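Side-chain contact in bifunctional protein PutA (Bdellovibrio bacteriovorus, PDB 5UR2), which probably couples proline dehydrogenase and L-glutamate gamma-semialdehyde dehydrogenase activities in one chain, oxidising proline to glutamate with flavin and NAD+ as cofactors: residues 705-710 with 727-732. Residues are numbered along the deposited sequence; the frame is centred on the assembly and turned at random.
Sequences IVNHKY and MNRAAV
Asn707 meets the guanidinium of Arg729 at its edge: OD1 lies near the guanidinium plane, while CG2 of Val732 sits 3.9 Å above one face of that group, displaced toward its rim. The amide of Asn707 stands almost perpendicular to the guanidinium, the two planes being 88° apart. Within 705-710, CE1 of His708 lies 3.5 Å above one face of the Tyr710 ring, near its rim, and the backbone N of Tyr710 donates to ND1 of His708 at 2.9 Å, close to the imidazole plane. NE of Arg729 donates to OD1 of Asn707 at 3.3 Å; the bond is nearly straight, 176° at the hydrogen, but its length marks it as weak. OD1 also lies 3.4 Å from CB of Arg729; bends at chi2 and chi3 curl the chain so that NE returns to the same oxygen. ND2 hydrogen-bonds Glu703, one turn earlier in its helix, and this carboxylate also forms a long, weak ion pair with Arg729. The contact joins the C-terminal ends of helices 698-707 and 720-730, which precede and follow strand 711-717 among the parallel strands of the mixed sheet in the Rossmann-like NAD-binding region of the aldehyde dehydrogenase fold. Deeper in, Val706 turns CG1 onto CB of Arg729 at 4.0 Å, the side chains crossing at roughly a right angle. At the end of helix 698-707, Lys741 NZ hydrogen-bonds the carbonyl oxygens of Val706 and His708.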
ATOM      1  N   ILE B 705      16.339  -3.044  28.183  1.00 23.04           N
ATOM      2  CA  ILE B 705      15.245  -3.518  27.340  1.00 22.12           C
ATOM      3  C   ILE B 705      15.676  -3.560  25.875  1.00 22.94           C
ATOM      4  O   ILE B 705      15.167  -4.378  25.106  1.00 25.36           O
ATOM      5  CB  ILE B 705      13.962  -2.683  27.533  1.00 27.52           C
ATOM      6  CG1 ILE B 705      14.153  -1.230  27.095  1.00 17.68           C
ATOM      7  CG2 ILE B 705      13.455  -2.775  28.977  1.00 26.68           C
ATOM      8  CD1 ILE B 705      12.866  -0.406  27.239  1.00 17.31           C
ATOM      9  N   VAL B 706      16.634  -2.723  25.470  1.00 21.39           N
ATOM     10  CA  VAL B 706      17.203  -2.851  24.129  1.00 24.90           C
ATOM     11  C   VAL B 706      17.873  -4.208  23.972  1.00 25.86           C
ATOM     12  O   VAL B 706      17.726  -4.873  22.939  1.00 24.74           O
ATOM     13  CB  VAL B 706      18.186  -1.698  23.837  1.00 25.04           C
ATOM     14  CG1 VAL B 706      19.141  -2.065  22.694  1.00 28.42           C
ATOM     15  CG2 VAL B 706      17.425  -0.426  23.477  1.00 27.36           C
ATOM     16  N   ASN B 707      18.603  -4.650  25.003  1.00 21.50           N
ATOM     17  CA  ASN B 707      19.405  -5.862  24.916  1.00 21.80           C
ATOM     18  C   ASN B 707      18.626  -7.139  25.181  1.00 25.19           C
ATOM     19  O   ASN B 707      19.133  -8.212  24.860  1.00 28.21           O
ATOM     20  CB  ASN B 707      20.581  -5.811  25.910  1.00 25.38           C
ATOM     21  CG  ASN B 707      21.655  -4.815  25.490  1.00 34.13           C
ATOM     22  OD1 ASN B 707      21.863  -4.582  24.300  1.00 41.99           O
ATOM     23  ND2 ASN B 707      22.399  -4.296  26.459  1.00 35.33           N
ATOM     24  N   HIS B 708      17.417  -7.060  25.734  1.00 18.76           N
ATOM     25  CA  HIS B 708      16.737  -8.256  26.215  1.00 19.41           C
ATOM     26  C   HIS B 708      16.370  -9.213  25.077  1.00 25.74           C
ATOM     27  O   HIS B 708      16.067  -8.800  23.957  1.00 18.13           O
ATOM     28  CB  HIS B 708      15.469  -7.862  26.971  1.00 19.33           C
ATOM     29  CG  HIS B 708      14.946  -8.940  27.862  1.00 26.89           C
ATOM     30  ND1 HIS B 708      14.179  -9.982  27.391  1.00 30.63           N
ATOM     31  CD2 HIS B 708      15.087  -9.146  29.195  1.00 27.32           C
ATOM     32  CE1 HIS B 708      13.874 -10.789  28.395  1.00 29.13           C
ATOM     33  NE2 HIS B 708      14.411 -10.303  29.500  1.00 25.84           N
ATOM     34  N   LYS B 709      16.351 -10.512  25.395  1.00 27.73           N
ATOM     35  CA  LYS B 709      16.082 -11.528  24.381  1.00 26.94           C
ATOM     36  C   LYS B 709      14.633 -11.509  23.895  1.00 26.21           C
ATOM     37  O   LYS B 709      14.368 -11.977  22.787  1.00 27.50           O
ATOM     38  CB  LYS B 709      16.427 -12.924  24.923  1.00 22.83           C
ATOM     39  CG  LYS B 709      15.519 -13.357  26.067  1.00 26.36           C
ATOM     40  CD  LYS B 709      15.899 -14.710  26.657  1.00 27.56           C
ATOM     41  CE  LYS B 709      14.933 -15.067  27.781  1.00 31.06           C
ATOM     42  NZ  LYS B 709      15.400 -16.217  28.597  1.00 32.83           N
ATOM     43  N   TYR B 710      13.692 -10.980  24.681  1.00 21.10           N
ATOM     44  CA  TYR B 710      12.312 -10.945  24.225  1.00 22.17           C
ATOM     45  C   TYR B 710      12.021  -9.756  23.321  1.00 22.55           C
ATOM     46  O   TYR B 710      11.020  -9.778  22.604  1.00 22.81           O
ATOM     47  CB  TYR B 710      11.336 -10.870  25.399  1.00 26.40           C
ATOM     48  CG  TYR B 710      11.222 -12.089  26.279  1.00 29.27           C
ATOM     49  CD1 TYR B 710      11.656 -13.339  25.860  1.00 32.71           C
ATOM     50  CD2 TYR B 710      10.656 -11.978  27.544  1.00 27.04           C
ATOM     51  CE1 TYR B 710      11.538 -14.451  26.701  1.00 39.41           C
ATOM     52  CE2 TYR B 710      10.535 -13.065  28.377  1.00 34.19           C
ATOM     53  CZ  TYR B 710      10.971 -14.293  27.964  1.00 37.96           C
ATOM     54  OH  TYR B 710      10.818 -15.349  28.830  1.00 42.98           O
ATOM     55  N   MET B 727      21.645   0.550  17.455  1.00 29.10           N
ATOM     56  CA  MET B 727      21.649  -0.325  16.292  1.00 32.68           C
ATOM     57  C   MET B 727      22.749  -1.364  16.411  1.00 31.30           C
ATOM     58  O   MET B 727      22.569  -2.517  16.007  1.00 27.74           O
ATOM     59  CB  MET B 727      21.807   0.491  15.008  1.00 34.48           C
ATOM     60  CG  MET B 727      20.558   1.257  14.633  1.00 38.79           C
ATOM     61  SD  MET B 727      20.730   2.073  13.033  1.00 44.17           S
ATOM     62  CE  MET B 727      22.119   3.112  13.385  1.00 40.42           C
ATOM     63  N   ASN B 728      23.869  -0.982  17.010  1.00 34.57           N
ATOM     64  CA  ASN B 728      24.937  -1.935  17.264  1.00 31.98           C
ATOM     65  C   ASN B 728      24.489  -3.016  18.246  1.00 32.04           C
ATOM     66  O   ASN B 728      24.666  -4.216  17.995  1.00 31.44           O
ATOM     67  CB  ASN B 728      26.146  -1.180  17.794  1.00 38.98           C
ATOM     68  CG  ASN B 728      27.415  -1.828  17.417  1.00 49.58           C
ATOM     69  OD1 ASN B 728      27.957  -2.610  18.192  1.00 58.69           O
ATOM     70  ND2 ASN B 728      27.899  -1.549  16.198  1.00 49.66           N
ATOM     71  N   ARG B 729      23.882  -2.607  19.363  1.00 30.60           N
ATOM     72  CA  ARG B 729      23.439  -3.583  20.358  1.00 33.69           C
ATOM     73  C   ARG B 729      22.344  -4.487  19.808  1.00 27.83           C
ATOM     74  O   ARG B 729      22.287  -5.675  20.142  1.00 26.74           O
ATOM     75  CB  ARG B 729      22.952  -2.873  21.623  1.00 38.48           C
ATOM     76  CG  ARG B 729      24.012  -2.056  22.401  1.00 46.08           C
ATOM     77  CD  ARG B 729      25.291  -2.831  22.671  1.00 54.75           C
ATOM     78  NE  ARG B 729      24.975  -4.159  23.170  1.00 63.24           N
ATOM     79  CZ  ARG B 729      25.816  -5.186  23.152  1.00 71.22           C
ATOM     80  NH1 ARG B 729      25.410  -6.363  23.594  1.00 77.14           N
ATOM     81  NH2 ARG B 729      27.049  -5.044  22.682  1.00 67.83           N
ATOM     82  N   ALA B 730      21.438  -3.933  19.001  1.00 22.54           N
ATOM     83  CA  ALA B 730      20.285  -4.697  18.524  1.00 26.77           C
ATOM     84  C   ALA B 730      20.677  -5.813  17.559  1.00 31.92           C
ATOM     85  O   ALA B 730      19.933  -6.795  17.412  1.00 30.26           O
ATOM     86  CB  ALA B 730      19.287  -3.763  17.841  1.00 23.42           C
ATOM     87  N   ALA B 731      21.815  -5.669  16.874  1.00 34.00           N
ATOM     88  CA  ALA B 731      22.278  -6.682  15.930  1.00 30.72           C
ATOM     89  C   ALA B 731      22.798  -7.942  16.610  1.00 27.69           C
ATOM     90  O   ALA B 731      23.015  -8.945  15.929  1.00 38.43           O
ATOM     91  CB  ALA B 731      23.361  -6.093  15.024  1.00 26.26           C
ATOM     92  N   VAL B 732      23.016  -7.911  17.919  1.00 32.04           N
ATOM     93  CA  VAL B 732      23.487  -9.078  18.663  1.00 32.45           C
ATOM     94  C   VAL B 732      22.323 -10.032  18.908  1.00 35.41           C
ATOM     95  O   VAL B 732      21.248  -9.615  19.352  1.00 36.83           O
ATOM     96  CB  VAL B 732      24.120  -8.645  19.995  1.00 38.24           C
ATOM     97  CG1 VAL B 732      24.613  -9.860  20.788  1.00 38.12           C
ATOM     98  CG2 VAL B 732      25.232  -7.631  19.764  1.00 39.95           C
TER